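Local coordinates for platelet inhibitor (Ancylostoma caninum, PDB 4TPV), which inhibits platelet aggregation and adhesion as a secreted hookworm toxin, possibly by binding the integrins glycoprotein IIb/IIIa and alpha-2/beta-1, at residues K35-R40 against P154-S159; M39-Y44 against N173-G178; V70-A75 against K130-C135. All blocks are in the same frame, centred on the assembly; numbering follows the deposited sequence.

Contact 1 (K35-R40 against P154-S159); sequences KTSKMR and PCSRCS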
loop_
_atom_site.group_PDB
_atom_site.type_symbol
_atom_site.label_atom_id
_atom_site.label_comp_id
_atom_site.label_asym_id
_atom_site.label_seq_id
_atom_site.Cartn_x
_atom_site.Cartn_y
_atom_site.Cartn_z
ATOM N N LYS A 35 1.767 -12.772 12.204
ATOM C CA LYS A 35 2.437 -12.344 13.433
ATOM C C LYS A 35 3.607 -11.415 13.113
ATOM O O LYS A 35 4.779 -11.774 13.243
ATOM C CB LYS A 35 2.912 -13.548 14.257
ATOM C CG LYS A 35 1.802 -14.532 14.603
ATOM C CD LYS A 35 0.635 -13.830 15.278
ATOM C CE LYS A 35 -0.510 -14.811 15.572
ATOM N NZ LYS A 35 -1.800 -14.107 15.867
ATOM N N THR A 36 3.268 -10.205 12.689
ATOM C CA THR A 36 4.260 -9.218 12.301
ATOM C C THR A 36 4.389 -8.165 13.403
ATOM O O THR A 36 3.385 -7.572 13.803
ATOM C CB THR A 36 3.883 -8.523 10.972
ATOM O OG1 THR A 36 2.697 -7.730 11.155
ATOM C CG2 THR A 36 3.606 -9.564 9.871
ATOM N N SER A 37 5.620 -7.921 13.859
ATOM C CA SER A 37 5.855 -7.139 15.073
ATOM C C SER A 37 5.884 -5.610 14.935
ATOM O O SER A 37 5.876 -4.923 15.953
ATOM C CB SER A 37 7.169 -7.585 15.707
ATOM O OG SER A 37 8.241 -7.438 14.787
ATOM N N LYS A 38 5.942 -5.078 13.712
ATOM C CA LYS A 38 5.953 -3.620 13.539
ATOM C C LYS A 38 5.354 -3.193 12.197
ATOM O O LYS A 38 5.940 -2.421 11.426
ATOM C CB LYS A 38 7.373 -3.078 13.721
ATOM C CG LYS A 38 8.468 -3.747 12.921
ATOM C CD LYS A 38 9.788 -3.007 13.145
ATOM C CE LYS A 38 10.960 -3.785 12.567
ATOM N NZ LYS A 38 12.252 -3.056 12.804
ATOM N N MET A 39 4.144 -3.680 11.944
ATOM C CA MET A 39 3.427 -3.301 10.732
ATOM C C MET A 39 2.841 -1.919 10.938
ATOM O O MET A 39 2.023 -1.720 11.823
ATOM C CB MET A 39 2.321 -4.304 10.405
ATOM C CG MET A 39 1.605 -3.997 9.099
ATOM S SD MET A 39 2.487 -4.574 7.643
ATOM C CE MET A 39 2.333 -6.363 7.755
ATOM N N ARG A 40 3.263 -0.959 10.122
ATOM C CA ARG A 40 2.751 0.415 10.254
ATOM C C ARG A 40 1.366 0.631 9.647
ATOM O O ARG A 40 1.001 0.059 8.620
ATOM C CB ARG A 40 3.742 1.404 9.623
ATOM C CG ARG A 40 5.088 1.445 10.392
ATOM C CD ARG A 40 5.919 2.688 10.118
ATOM N NE ARG A 40 5.300 3.880 10.714
ATOM C CZ ARG A 40 5.966 4.982 11.035
ATOM N NH1 ARG A 40 7.269 5.050 10.835
ATOM N NH2 ARG A 40 5.318 6.013 11.562
ATOM N N PRO A 154 2.311 -8.652 17.488
ATOM C CA PRO A 154 2.009 -7.375 16.834
ATOM C C PRO A 154 2.264 -6.183 17.769
ATOM O O PRO A 154 2.046 -6.245 18.997
ATOM C CB PRO A 154 0.533 -7.534 16.455
ATOM C CG PRO A 154 0.427 -9.035 16.154
ATOM C CD PRO A 154 1.252 -9.653 17.258
ATOM N N CYS A 155 2.807 -5.125 17.178
ATOM C CA CYS A 155 3.149 -3.893 17.885
ATOM C C CYS A 155 4.308 -3.996 18.873
ATOM O O CYS A 155 4.700 -2.997 19.467
ATOM C CB CYS A 155 1.922 -3.342 18.617
ATOM S SG CYS A 155 0.817 -2.381 17.563
ATOM N N SER A 156 4.909 -5.175 19.018
ATOM C CA SER A 156 5.983 -5.329 19.978
ATOM C C SER A 156 7.233 -4.534 19.596
ATOM O O SER A 156 8.102 -4.307 20.435
ATOM C CB SER A 156 6.333 -6.819 20.145
ATOM O OG SER A 156 6.765 -7.385 18.917
ATOM N N ARG A 157 7.329 -4.111 18.339
ATOM C CA ARG A 157 8.516 -3.374 17.922
ATOM C C ARG A 157 8.191 -2.025 17.276
ATOM O O ARG A 157 8.997 -1.511 16.524
ATOM C CB ARG A 157 9.363 -4.231 16.967
ATOM C CG ARG A 157 10.073 -5.384 17.691
ATOM C CD ARG A 157 10.871 -6.262 16.746
ATOM N NE ARG A 157 11.995 -5.567 16.109
ATOM C CZ ARG A 157 12.883 -6.164 15.315
ATOM N NH1 ARG A 157 12.785 -7.467 15.066
ATOM N NH2 ARG A 157 13.864 -5.464 14.764
ATOM N N CYS A 158 7.024 -1.457 17.577
ATOM C CA CYS A 158 6.697 -0.101 17.117
ATOM C C CYS A 158 7.793 0.929 17.453
ATOM O O CYS A 158 8.053 1.857 16.686
ATOM C CB CYS A 158 5.364 0.365 17.716
ATOM S SG CYS A 158 3.926 -0.500 17.043
ATOM N N SER A 159 8.448 0.757 18.590
ATOM C CA SER A 159 9.447 1.737 19.020
ATOM C C SER A 159 10.709 1.734 18.142
ATOM O O SER A 159 11.521 2.647 18.223
ATOM C CB SER A 159 9.827 1.507 20.485
ATOM O OG SER A 159 10.471 0.262 20.665
HETATM O O HOH W 1 2.674 -4.925 14.253
HETATM O O HOH W 2 10.227 -9.086 15.717
#
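Pro154 meets the loop 35-40 through its backbone as much as its ring. Its CA-H points at the Thr36 carbonyl, with Pro154 CA 3.3 Å from Thr36 O, and ring atoms CB and CG come near the same oxygen. Cys155 follows, and its N donates to a water. That water donates in turn to Thr36 O and accepts from Met39 N. Cys155 SG is in the disulfide with Cys167. Ser156 sets its OG 3.2 Å from Ser37 CB, while the hydroxyl bonds to Ala153 O.

Cys155 to Cys158 form a type I beta turn, closed by a weak Cys158 N to Cys155 O bond. The turn belongs to the cysteine-rich C-terminal part of this CAP protein. The loop it packs on leaves helix 13-34.

Arg157 N donates to Ser37 O at 2.9 Å. This is the direct hydrogen bond between the two segments. The Arg157 side chain then runs back over Ser37, with Arg157 CD 3.5 Å from Ser37 OG. A bend at chi3 (65°) turns the guanidinium toward Lys38. Lys38 CE lies 3.7 Å above one face of the Arg157 guanidinium, displaced toward the rim. A second water sits in plane at the guanidinium edge and links Arg157 NH1 to Ser37 OG. Lys38 NZ and Arg157 NE both form salt bridges to Asp160 OD2. This carboxylate gathers the two basic groups and probably lets Lys38 NZ and Arg157 NH2 lie 3.5 Å apart. Cys158 SG is in the disulfide with Cys176.

Contact 2 (M39-Y44 against N173-G178); sequences MRTMVY and NLLCIG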
loop_
_atom_site.group_PDB
_atom_site.type_symbol
_atom_site.label_atom_id
_atom_site.label_comp_id
_atom_site.label_asym_id
_atom_site.label_seq_id
_atom_site.Cartn_x
_atom_site.Cartn_y
_atom_site.Cartn_z
ATOM N N MET A 39 4.144 -3.680 11.944
ATOM C CA MET A 39 3.427 -3.301 10.732
ATOM C C MET A 39 2.841 -1.919 10.938
ATOM O O MET A 39 2.023 -1.720 11.823
ATOM C CB MET A 39 2.321 -4.304 10.405
ATOM C CG MET A 39 1.605 -3.997 9.099
ATOM S SD MET A 39 2.487 -4.574 7.643
ATOM C CE MET A 39 2.333 -6.363 7.755
ATOM N N ARG A 40 3.263 -0.959 10.122
ATOM C CA ARG A 40 2.751 0.415 10.254
ATOM C C ARG A 40 1.366 0.631 9.647
ATOM O O ARG A 40 1.001 0.059 8.620
ATOM C CB ARG A 40 3.742 1.404 9.623
ATOM C CG ARG A 40 5.088 1.445 10.392
ATOM C CD ARG A 40 5.919 2.688 10.118
ATOM N NE ARG A 40 5.300 3.880 10.714
ATOM C CZ ARG A 40 5.966 4.982 11.035
ATOM N NH1 ARG A 40 7.269 5.050 10.835
ATOM N NH2 ARG A 40 5.318 6.013 11.562
ATOM N N THR A 41 0.613 1.517 10.287
ATOM C CA THR A 41 -0.609 2.043 9.703
ATOM C C THR A 41 -0.221 2.914 8.531
ATOM O O THR A 41 0.676 3.755 8.659
ATOM C CB THR A 41 -1.399 2.877 10.701
ATOM O OG1 THR A 41 -1.644 2.106 11.878
ATOM C CG2 THR A 41 -2.743 3.310 10.107
ATOM N N MET A 42 -0.874 2.703 7.392
ATOM C CA MET A 42 -0.704 3.639 6.275
ATOM C C MET A 42 -1.608 4.849 6.368
ATOM O O MET A 42 -2.773 4.766 6.777
ATOM C CB MET A 42 -0.969 2.968 4.939
ATOM C CG MET A 42 0.125 2.024 4.481
ATOM S SD MET A 42 -0.289 1.276 2.881
ATOM C CE MET A 42 1.289 0.501 2.496
ATOM N N VAL A 43 -1.054 5.981 5.949
ATOM C CA VAL A 43 -1.804 7.225 5.843
ATOM C C VAL A 43 -1.766 7.676 4.390
ATOM O O VAL A 43 -0.742 7.521 3.730
ATOM C CB VAL A 43 -1.211 8.315 6.757
ATOM C CG1 VAL A 43 -1.859 9.674 6.480
ATOM C CG2 VAL A 43 -1.346 7.900 8.214
ATOM N N TYR A 44 -2.862 8.221 3.873
ATOM C CA TYR A 44 -2.837 8.707 2.491
ATOM C C TYR A 44 -1.861 9.890 2.368
ATOM O O TYR A 44 -1.733 10.697 3.284
ATOM C CB TYR A 44 -4.230 9.119 2.014
ATOM C CG TYR A 44 -4.311 9.108 0.505
ATOM C CD1 TYR A 44 -4.473 7.911 -0.183
ATOM C CD2 TYR A 44 -4.167 10.293 -0.236
ATOM C CE1 TYR A 44 -4.518 7.873 -1.549
ATOM C CE2 TYR A 44 -4.207 10.267 -1.617
ATOM C CZ TYR A 44 -4.382 9.055 -2.270
ATOM O OH TYR A 44 -4.417 8.995 -3.638
ATOM N N ASN A 173 -5.012 -2.682 17.626
ATOM C CA ASN A 173 -3.688 -2.773 18.232
ATOM C C ASN A 173 -2.765 -3.761 17.513
ATOM O O ASN A 173 -1.956 -4.456 18.150
ATOM C CB ASN A 173 -3.817 -3.129 19.710
ATOM C CG ASN A 173 -4.441 -2.006 20.502
ATOM O OD1 ASN A 173 -5.568 -2.123 20.974
ATOM N ND2 ASN A 173 -3.724 -0.890 20.617
ATOM N N LEU A 174 -2.860 -3.761 16.189
ATOM C CA LEU A 174 -2.040 -4.616 15.347
ATOM C C LEU A 174 -0.991 -3.824 14.594
ATOM O O LEU A 174 0.033 -4.385 14.188
ATOM C CB LEU A 174 -2.906 -5.369 14.333
ATOM C CG LEU A 174 -3.773 -6.489 14.911
ATOM C CD1 LEU A 174 -4.791 -6.946 13.881
ATOM C CD2 LEU A 174 -2.891 -7.651 15.379
ATOM N N LEU A 175 -1.257 -2.527 14.401
ATOM C CA LEU A 175 -0.423 -1.662 13.563
ATOM C C LEU A 175 0.219 -0.540 14.376
ATOM O O LEU A 175 -0.219 -0.227 15.476
ATOM C CB LEU A 175 -1.258 -1.071 12.414
ATOM C CG LEU A 175 -2.089 -2.044 11.565
ATOM C CD1 LEU A 175 -2.764 -1.325 10.401
ATOM C CD2 LEU A 175 -1.238 -3.218 11.078
ATOM N N CYS A 176 1.281 0.040 13.831
ATOM C CA CYS A 176 1.997 1.130 14.502
ATOM C C CYS A 176 1.648 2.453 13.870
ATOM O O CYS A 176 1.729 2.589 12.663
ATOM C CB CYS A 176 3.504 0.938 14.407
ATOM S SG CYS A 176 4.127 -0.638 15.009
ATOM N N ILE A 177 1.304 3.451 14.685
ATOM C CA ILE A 177 0.938 4.777 14.153
ATOM C C ILE A 177 1.831 5.894 14.700
ATOM O O ILE A 177 2.262 5.855 15.847
ATOM C CB ILE A 177 -0.544 5.090 14.477
ATOM C CG1 ILE A 177 -1.026 6.355 13.762
ATOM C CG2 ILE A 177 -0.787 5.174 15.987
ATOM C CD1 ILE A 177 -1.101 6.226 12.265
ATOM N N GLY A 178 2.101 6.891 13.863
ATOM C CA GLY A 178 2.860 8.058 14.281
ATOM C C GLY A 178 2.063 9.000 15.170
ATOM O O GLY A 178 0.850 8.880 15.295
HETATM O O HOH W 1 2.674 -4.925 14.253
HETATM O O HOH W 3 2.399 4.596 10.824
#
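Arg40 and Cys176 pair as a single beta bridge, with their CA atoms 4.4 Å apart. Two backbone bonds make it: Cys176 N donates to Met39 O and Thr41 N to Cys176 O, both 2.8 Å long. The second is the straighter, at 167°. The bridge joins the loop ahead of strand 43-44 in the CAP domain to strand 176-177. That strand belongs to a small antiparallel sheet near the C-terminus.

The residues flanking the bridge pack through their side chains. Met39 and Leu175 lie side by side and point the same way, with Met39 CG 3.6 Å from Leu175 CD2. Met39 CG is anti to the backbone N (chi1 -176°), and the chain beyond bends away toward helix 13-34. Thr41 crosses Leu175 at about a right angle, and Thr41 OG1 comes 3.2 Å from Leu175 CB. Ile177 CD1 reaches Thr41 CB at 3.7 Å. Chi2 of 67° swings this methyl in beside Thr41.

The next shell fixes these groups. Thr41 OG1 is hydrogen-bonded to Asp168 OD2, which gives the buried hydroxyl a partner and sets its rotation. Leu175 and Ile177 also have backbone bonds to Asp168 and Thr166, in and beside the paired strand 166-167. Cys176 SG is held by the disulfide to Cys158. The water that accepts from Met39 N and Cys155 N also donates to Leu174 O. The Arg40 guanidinium makes a cation-pi contact with Tyr161. Another water lies near Thr41 O and Cys176 O. It sits in plane at the guanidinium edge and accepts from Arg40 NE at 3.0 Å.

Contact 3 (V70-A75 against K130-C135); sequences VDVFSA and KTHVVC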
loop_
_atom_site.group_PDB
_atom_site.type_symbol
_atom_site.label_atom_id
_atom_site.label_comp_id
_atom_site.label_asym_id
_atom_site.label_seq_id
_atom_site.Cartn_x
_atom_site.Cartn_y
_atom_site.Cartn_z
ATOM N N VAL A 70 1.107 -1.496 -10.020
ATOM C CA VAL A 70 0.287 -1.190 -11.183
ATOM C C VAL A 70 -0.751 -2.266 -11.394
ATOM O O VAL A 70 -0.478 -3.453 -11.175
ATOM C CB VAL A 70 1.152 -1.048 -12.458
ATOM C CG1 VAL A 70 0.301 -0.624 -13.670
ATOM C CG2 VAL A 70 2.268 -0.053 -12.211
ATOM N N ASP A 71 -1.951 -1.842 -11.785
ATOM C CA ASP A 71 -2.976 -2.772 -12.236
ATOM C C ASP A 71 -3.617 -2.247 -13.499
ATOM O O ASP A 71 -3.772 -1.040 -13.651
ATOM C CB ASP A 71 -4.023 -2.975 -11.152
ATOM C CG ASP A 71 -4.960 -4.137 -11.445
ATOM O OD1 ASP A 71 -4.570 -5.086 -12.167
ATOM O OD2 ASP A 71 -6.098 -4.085 -10.935
ATOM N N VAL A 72 -3.974 -3.149 -14.411
ATOM C CA VAL A 72 -4.517 -2.776 -15.702
ATOM C C VAL A 72 -5.758 -3.621 -15.985
ATOM O O VAL A 72 -5.692 -4.851 -15.935
ATOM C CB VAL A 72 -3.491 -2.983 -16.851
ATOM C CG1 VAL A 72 -4.109 -2.626 -18.203
ATOM C CG2 VAL A 72 -2.223 -2.178 -16.599
ATOM N N PHE A 73 -6.881 -2.978 -16.317
ATOM C CA PHE A 73 -8.113 -3.719 -16.637
ATOM C C PHE A 73 -9.099 -2.903 -17.449
ATOM O O PHE A 73 -8.983 -1.689 -17.540
ATOM C CB PHE A 73 -8.823 -4.205 -15.359
ATOM C CG PHE A 73 -9.072 -3.113 -14.344
ATOM C CD1 PHE A 73 -10.165 -2.271 -14.467
ATOM C CD2 PHE A 73 -8.203 -2.928 -13.274
ATOM C CE1 PHE A 73 -10.393 -1.262 -13.523
ATOM C CE2 PHE A 73 -8.421 -1.925 -12.337
ATOM C CZ PHE A 73 -9.513 -1.090 -12.465
ATOM N N SER A 74 -10.074 -3.594 -18.041
ATOM C CA SER A 74 -11.257 -2.961 -18.601
ATOM C C SER A 74 -12.443 -3.798 -18.167
ATOM O O SER A 74 -12.254 -4.923 -17.688
ATOM C CB SER A 74 -11.179 -2.869 -20.127
ATOM O OG SER A 74 -12.260 -2.108 -20.636
ATOM N N ALA A 75 -13.654 -3.263 -18.328
ATOM C CA ALA A 75 -14.873 -3.960 -17.928
ATOM C C ALA A 75 -14.774 -4.498 -16.507
ATOM O O ALA A 75 -15.010 -5.691 -16.274
ATOM C CB ALA A 75 -15.189 -5.091 -18.901
ATOM N N LYS A 130 -8.052 1.176 -21.650
ATOM C CA LYS A 130 -7.900 0.392 -20.427
ATOM C C LYS A 130 -7.648 1.293 -19.227
ATOM O O LYS A 130 -6.939 2.286 -19.335
ATOM C CB LYS A 130 -6.741 -0.602 -20.546
ATOM C CG LYS A 130 -6.859 -1.571 -21.696
ATOM C CD LYS A 130 -5.669 -2.509 -21.742
ATOM C CE LYS A 130 -5.707 -3.384 -22.988
ATOM N NZ LYS A 130 -5.593 -2.597 -24.254
ATOM N N THR A 131 -8.188 0.914 -18.076
ATOM C CA THR A 131 -7.917 1.647 -16.838
ATOM C C THR A 131 -6.599 1.173 -16.254
ATOM O O THR A 131 -6.371 -0.020 -16.131
ATOM C CB THR A 131 -9.052 1.460 -15.824
ATOM O OG1 THR A 131 -10.281 1.902 -16.416
ATOM C CG2 THR A 131 -8.787 2.244 -14.539
ATOM N N HIS A 132 -5.722 2.119 -15.933
ATOM C CA HIS A 132 -4.516 1.833 -15.164
ATOM C C HIS A 132 -4.690 2.434 -13.787
ATOM O O HIS A 132 -5.038 3.604 -13.644
ATOM C CB HIS A 132 -3.249 2.418 -15.804
ATOM C CG HIS A 132 -2.814 1.739 -17.072
ATOM N ND1 HIS A 132 -1.490 1.655 -17.441
ATOM C CD2 HIS A 132 -3.518 1.105 -18.043
ATOM C CE1 HIS A 132 -1.395 1.013 -18.593
ATOM N NE2 HIS A 132 -2.609 0.662 -18.977
ATOM N N VAL A 133 -4.470 1.612 -12.774
ATOM C CA VAL A 133 -4.452 2.071 -11.408
ATOM C C VAL A 133 -3.019 1.942 -10.933
ATOM O O VAL A 133 -2.406 0.878 -11.103
ATOM C CB VAL A 133 -5.369 1.234 -10.510
ATOM C CG1 VAL A 133 -5.275 1.731 -9.071
ATOM C CG2 VAL A 133 -6.800 1.281 -11.025
ATOM N N VAL A 134 -2.472 3.010 -10.358
ATOM C CA VAL A 134 -1.097 2.998 -9.838
ATOM C C VAL A 134 -1.099 3.517 -8.418
ATOM O O VAL A 134 -1.697 4.560 -8.140
ATOM C CB VAL A 134 -0.148 3.883 -10.694
ATOM C CG1 VAL A 134 1.196 4.032 -10.017
ATOM C CG2 VAL A 134 -0.020 3.329 -12.110
ATOM N N CYS A 135 -0.444 2.794 -7.519
ATOM C CA CYS A 135 -0.224 3.295 -6.178
ATOM C C CYS A 135 1.273 3.353 -5.906
ATOM O O CYS A 135 2.029 2.471 -6.314
ATOM C CB CYS A 135 -0.919 2.425 -5.133
ATOM S SG CYS A 135 -2.736 2.510 -5.110
HETATM O O HOH W 4 -11.706 0.264 -17.709
#
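Phe73 and Thr131 form a hydrogen-bonded antiparallel pair at the end of strand 68-73. Phe73 N donates to Thr131 O at 3.0 Å, and Thr131 N donates to Phe73 O at 2.8 Å. Asp71 and Val133 make the next such pair.

From Phe73 CB, chi1 of 52° tucks CG over the main chain and turns the ring across strand 130-138. Phe73 CD1 comes 4.1 Å from Thr131 CB. Phe73 CE1 is closer, 3.8 Å from Thr131 CB. On the other side of the ring, CE2 packs against Val133 CG2. CZ, at the tip, touches both Val133 CG2 and Thr131 CG2. Thr131 O lies over one ring face. Helix 80-89 flanks this side of the sheet: Phe73 touches Glu83, and Val133 touches Ile80.

The opposite sheet face carries Val70, Val72, His132 and Val134. Val72 CG2 sits 3.7 Å from the His132 ring centroid and 8° off its normal, a CH-pi contact. Val70 and Val134 meet through their CG2 methyls, and helix 46-56 lies against Val134.

Strand 68-73 is an edge strand of the CAP-domain sheet, and 130-138 is its inner neighbour. Helices on both faces are consistent with the alpha-beta-alpha sandwich of CAP proteins. Backbone bonds set the strand register, while methyl-to-ring contacts on both faces add mainly dispersion and hydrophobic attraction.

How the contacts relate
Contacts 1 and 2 are neighbours, with centres 9 Å apart. Their first segments overlap at Met39 and Arg40. The disulfide between Cys158 SG and Cys176 SG (2.0 Å) ties their second segments together, and one water serves both. Together they fasten the cysteine-rich C-terminal part to the chain between helix 13-34 and strand 43-44. Contact 3 lies on the other side of the chain's centre, 32 Å from contact 1 and 26 Å from contact 2 between centres. Its link to contact 2 is the mixed sheet: strand 43-44 is at one edge and strand 68-73 at the other, with strands 119-127 and 130-138 between.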